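Local coordinates for NADPH-quinone reductase (Pediococcus pentosaceus ATCC 25745, PDB 3HA2), which probably transfers electrons from NAD(P)H to quinones through a bound FMN, as a flavodoxin-like reductase, at residues Met1-Leu12 against Ile25-Leu36. Residues are numbered along the deposited sequence; the frame is centred on the assembly and turned at random.
Sequences MQTLIIVAHPEL and IENFSNVTWHPL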
loop_
_atom_site.group_PDB
_atom_site.type_symbol
_atom_site.label_atom_id
_atom_site.label_comp_id
_atom_site.label_asym_id
_atom_site.label_seq_id
_atom_site.Cartn_x
_atom_site.Cartn_y
_atom_site.Cartn_z
HETATM N N MSE A 1 18.628 -8.726 22.139
HETATM C CA MSE A 1 17.655 -8.515 21.035
HETATM C C MSE A 1 18.336 -7.767 19.916
HETATM O O MSE A 1 18.989 -6.743 20.141
HETATM C CB MSE A 1 16.458 -7.700 21.512
HETATM C CG MSE A 1 15.363 -7.551 20.462
HETATM SE SE MSE A 1 14.105 -6.151 20.935
HETATM C CE MSE A 1 15.345 -4.641 20.985
ATOM N N GLN A 2 18.172 -8.283 18.706
ATOM C CA GLN A 2 18.734 -7.665 17.523
ATOM C C GLN A 2 17.599 -7.013 16.738
ATOM O O GLN A 2 16.531 -7.620 16.540
ATOM C CB GLN A 2 19.453 -8.714 16.658
ATOM C CG GLN A 2 20.468 -9.588 17.415
ATOM C CD GLN A 2 21.638 -8.796 17.979
ATOM O OE1 GLN A 2 22.294 -8.049 17.257
ATOM N NE2 GLN A 2 21.919 -8.975 19.272
ATOM N N THR A 3 17.839 -5.785 16.291
ATOM C CA THR A 3 16.832 -5.009 15.556
ATOM C C THR A 3 17.324 -4.670 14.160
ATOM O O THR A 3 18.470 -4.249 13.976
ATOM C CB THR A 3 16.504 -3.698 16.304
ATOM O OG1 THR A 3 16.057 -4.008 17.624
ATOM C CG2 THR A 3 15.424 -2.894 15.592
ATOM N N LEU A 4 16.440 -4.869 13.181
ATOM C CA LEU A 4 16.714 -4.535 11.800
ATOM C C LEU A 4 15.805 -3.384 11.404
ATOM O O LEU A 4 14.579 -3.488 11.509
ATOM C CB LEU A 4 16.408 -5.757 10.895
ATOM C CG LEU A 4 16.576 -5.584 9.382
ATOM C CD1 LEU A 4 18.025 -5.204 9.003
ATOM C CD2 LEU A 4 16.140 -6.862 8.654
ATOM N N ILE A 5 16.405 -2.288 10.944
ATOM C CA ILE A 5 15.632 -1.148 10.470
ATOM C C ILE A 5 15.713 -1.093 8.943
ATOM O O ILE A 5 16.773 -0.823 8.375
ATOM C CB ILE A 5 16.096 0.164 11.119
ATOM C CG1 ILE A 5 16.094 0.029 12.656
ATOM C CG2 ILE A 5 15.181 1.335 10.687
ATOM C CD1 ILE A 5 16.719 1.225 13.336
ATOM N N ILE A 6 14.578 -1.379 8.301
ATOM C CA ILE A 6 14.449 -1.312 6.841
ATOM C C ILE A 6 14.087 0.122 6.476
ATOM O O ILE A 6 12.966 0.582 6.740
ATOM C CB ILE A 6 13.317 -2.228 6.307
ATOM C CG1 ILE A 6 13.483 -3.678 6.788
ATOM C CG2 ILE A 6 13.248 -2.146 4.762
ATOM C CD1 ILE A 6 14.809 -4.313 6.408
ATOM N N VAL A 7 15.052 0.819 5.902
ATOM C CA VAL A 7 14.923 2.245 5.623
ATOM C C VAL A 7 14.504 2.392 4.174
ATOM O O VAL A 7 15.323 2.239 3.258
ATOM C CB VAL A 7 16.241 2.993 5.909
ATOM C CG1 VAL A 7 16.107 4.500 5.634
ATOM C CG2 VAL A 7 16.660 2.759 7.345
ATOM N N ALA A 8 13.218 2.666 3.981
ATOM C CA ALA A 8 12.623 2.698 2.655
ATOM C C ALA A 8 12.265 4.113 2.246
ATOM O O ALA A 8 11.143 4.370 1.827
ATOM C CB ALA A 8 11.389 1.792 2.587
ATOM N N HIS A 9 13.194 5.042 2.423
ATOM C CA HIS A 9 13.015 6.373 1.851
ATOM C C HIS A 9 13.505 6.275 0.413
ATOM O O HIS A 9 14.627 5.810 0.186
ATOM C CB HIS A 9 13.788 7.423 2.625
ATOM C CG HIS A 9 13.483 8.821 2.193
ATOM N ND1 HIS A 9 12.743 9.691 2.965
ATOM C CD2 HIS A 9 13.807 9.497 1.065
ATOM C CE1 HIS A 9 12.626 10.845 2.330
ATOM N NE2 HIS A 9 13.269 10.758 1.179
ATOM N N PRO A 10 12.662 6.679 -0.565
ATOM C CA PRO A 10 12.953 6.460 -1.986
ATOM C C PRO A 10 14.063 7.344 -2.544
ATOM O O PRO A 10 14.606 7.041 -3.607
ATOM C CB PRO A 10 11.632 6.812 -2.679
ATOM C CG PRO A 10 10.626 6.918 -1.603
ATOM C CD PRO A 10 11.368 7.359 -0.392
ATOM N N GLU A 11 14.374 8.440 -1.857
ATOM C CA GLU A 11 15.484 9.299 -2.248
ATOM C C GLU A 11 16.396 9.533 -1.053
ATOM O O GLU A 11 16.714 10.675 -0.710
ATOM C CB GLU A 11 14.972 10.635 -2.802
ATOM C CG GLU A 11 14.222 10.540 -4.131
ATOM C CD GLU A 11 15.082 10.017 -5.273
ATOM O OE1 GLU A 11 16.288 10.365 -5.340
ATOM O OE2 GLU A 11 14.544 9.250 -6.108
ATOM N N LEU A 12 16.822 8.436 -0.433
ATOM C CA LEU A 12 17.594 8.475 0.810
ATOM C C LEU A 12 18.769 9.468 0.829
ATOM O O LEU A 12 18.951 10.201 1.811
ATOM C CB LEU A 12 18.087 7.071 1.162
ATOM C CG LEU A 12 18.642 6.857 2.569
ATOM C CD1 LEU A 12 17.621 7.284 3.626
ATOM C CD2 LEU A 12 19.019 5.403 2.756
ATOM N N ILE A 25 20.746 6.066 16.307
ATOM C CA ILE A 25 20.964 4.662 16.647
ATOM C C ILE A 25 22.382 4.185 16.293
ATOM O O ILE A 25 22.695 3.004 16.417
ATOM C CB ILE A 25 19.857 3.737 16.037
ATOM C CG1 ILE A 25 19.705 3.959 14.523
ATOM C CG2 ILE A 25 18.517 3.980 16.755
ATOM C CD1 ILE A 25 20.642 3.142 13.666
ATOM N N GLU A 26 23.239 5.121 15.887
ATOM C CA GLU A 26 24.607 4.786 15.475
ATOM C C GLU A 26 25.433 4.078 16.539
ATOM O O GLU A 26 26.355 3.338 16.213
ATOM C CB GLU A 26 25.350 6.019 14.956
ATOM C CG GLU A 26 25.289 6.128 13.440
ATOM C CD GLU A 26 25.877 7.422 12.902
ATOM O OE1 GLU A 26 26.506 8.181 13.680
ATOM O OE2 GLU A 26 25.699 7.668 11.684
ATOM N N ASN A 27 25.090 4.289 17.805
ATOM C CA ASN A 27 25.866 3.732 18.902
ATOM C C ASN A 27 25.355 2.403 19.443
ATOM O O ASN A 27 26.000 1.795 20.300
ATOM C CB ASN A 27 25.983 4.756 20.035
ATOM C CG ASN A 27 26.553 6.081 19.554
ATOM O OD1 ASN A 27 26.022 7.147 19.868
ATOM N ND2 ASN A 27 27.627 6.017 18.774
ATOM N N PHE A 28 24.203 1.949 18.951
ATOM C CA PHE A 28 23.667 0.658 19.374
ATOM C C PHE A 28 24.107 -0.441 18.404
ATOM O O PHE A 28 23.596 -0.523 17.288
ATOM C CB PHE A 28 22.137 0.717 19.484
ATOM C CG PHE A 28 21.637 1.798 20.406
ATOM C CD1 PHE A 28 21.734 1.658 21.788
ATOM C CD2 PHE A 28 21.072 2.958 19.893
ATOM C CE1 PHE A 28 21.280 2.660 22.640
ATOM C CE2 PHE A 28 20.613 3.966 20.740
ATOM C CZ PHE A 28 20.719 3.815 22.113
ATOM N N SER A 29 25.044 -1.289 18.830
ATOM C CA SER A 29 25.619 -2.290 17.934
ATOM C C SER A 29 24.643 -3.418 17.560
ATOM O O SER A 29 24.857 -4.122 16.573
ATOM C CB SER A 29 26.934 -2.846 18.494
ATOM O OG SER A 29 26.700 -3.625 19.650
ATOM N N ASN A 30 23.570 -3.572 18.331
ATOM C CA ASN A 30 22.541 -4.575 18.024
ATOM C C ASN A 30 21.465 -4.079 17.043
ATOM O O ASN A 30 20.578 -4.851 16.633
ATOM C CB ASN A 30 21.902 -5.106 19.309
ATOM C CG ASN A 30 21.204 -4.023 20.116
ATOM O OD1 ASN A 30 21.601 -2.854 20.103
ATOM N ND2 ASN A 30 20.141 -4.410 20.823
ATOM N N VAL A 31 21.548 -2.796 16.677
ATOM C CA VAL A 31 20.638 -2.196 15.687
ATOM C C VAL A 31 21.325 -2.098 14.324
ATOM O O VAL A 31 22.421 -1.541 14.225
ATOM C CB VAL A 31 20.167 -0.787 16.114
ATOM C CG1 VAL A 31 19.286 -0.192 15.046
ATOM C CG2 VAL A 31 19.402 -0.842 17.425
ATOM N N THR A 32 20.680 -2.649 13.292
ATOM C CA THR A 32 21.202 -2.650 11.920
ATOM C C THR A 32 20.409 -1.664 11.065
ATOM O O THR A 32 19.192 -1.836 10.858
ATOM C CB THR A 32 21.152 -4.083 11.283
ATOM O OG1 THR A 32 22.002 -4.966 12.020
ATOM C CG2 THR A 32 21.628 -4.086 9.809
ATOM N N TRP A 33 21.094 -0.617 10.605
ATOM C CA TRP A 33 20.497 0.374 9.719
ATOM C C TRP A 33 20.632 -0.125 8.269
ATOM O O TRP A 33 21.734 -0.195 7.730
ATOM C CB TRP A 33 21.196 1.727 9.940
ATOM C CG TRP A 33 20.771 2.844 9.032
ATOM C CD1 TRP A 33 21.357 3.203 7.841
ATOM C CD2 TRP A 33 19.698 3.768 9.248
ATOM N NE1 TRP A 33 20.696 4.284 7.298
ATOM C CE2 TRP A 33 19.680 4.654 8.142
ATOM C CE3 TRP A 33 18.741 3.928 10.265
ATOM C CZ2 TRP A 33 18.740 5.691 8.021
ATOM C CZ3 TRP A 33 17.808 4.957 10.148
ATOM C CH2 TRP A 33 17.815 5.829 9.026
ATOM N N HIS A 34 19.507 -0.489 7.661
ATOM C CA HIS A 34 19.519 -1.181 6.371
ATOM C C HIS A 34 18.737 -0.435 5.304
ATOM O O HIS A 34 17.525 -0.641 5.161
ATOM C CB HIS A 34 18.997 -2.612 6.494
ATOM C CG HIS A 34 19.144 -3.408 5.231
ATOM N ND1 HIS A 34 20.374 -3.723 4.691
ATOM C CD2 HIS A 34 18.219 -3.923 4.388
ATOM C CE1 HIS A 34 20.200 -4.418 3.578
ATOM N NE2 HIS A 34 18.903 -4.558 3.374
ATOM N N PRO A 35 19.423 0.440 4.553
ATOM C CA PRO A 35 18.739 1.081 3.428
ATOM C C PRO A 35 18.237 0.083 2.388
ATOM O O PRO A 35 18.949 -0.859 2.015
ATOM C CB PRO A 35 19.814 1.997 2.831
ATOM C CG PRO A 35 20.779 2.227 3.946
ATOM C CD PRO A 35 20.807 0.920 4.699
ATOM N N LEU A 36 16.999 0.280 1.960
ATOM C CA LEU A 36 16.425 -0.503 0.893
ATOM C C LEU A 36 16.872 0.090 -0.441
ATOM O O LEU A 36 16.604 1.265 -0.748
ATOM C CB LEU A 36 14.899 -0.507 1.049
ATOM C CG LEU A 36 13.996 -1.274 0.102
ATOM C CD1 LEU A 36 14.468 -2.710 -0.070
ATOM C CD2 LEU A 36 12.564 -1.234 0.659
#
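With CG turned anti to the backbone N (chi1 176°), W33 swings its indole across to V7, whose CG2, anti to the carbonyl carbon, points squarely at the six-membered ring. This CH-pi contact puts CG2 of V7 3.4 Å from the centroid of the six-membered ring of W33, 3° off the normal, while CG1 of V7 rests 3.7 Å from CZ2 of W33. Cutting W33 back to an alanine would probably leave the V7 methyls without their aromatic platform. On the same face of the sheet, CD1 of I5 presses tightly on CG1 of V31 at 3.4 Å. The other face of the sheet pairs L4 with T32 and I6 with H34; CD1 of I6 meets the imidazole edge, and NE2 of H34 is hydrogen-bonded to OE2 of E45. Between the parallel strands, backbone hydrogen bonds are donated alternately from either side, from T3 N to L36 N, and ahead of them ND2 of N30 grips O of M1 at 2.7 Å, nearly in line with the carbonyl. The pair illustrates the beta-alpha-beta crossover of a flavodoxin-like fold: helix 18-25 links edge strand 31-35 to strand 3-7, Y160 of helix 150-165 touches I5 and W33, and strand 54-60 continues the sheet beyond strand 3-7.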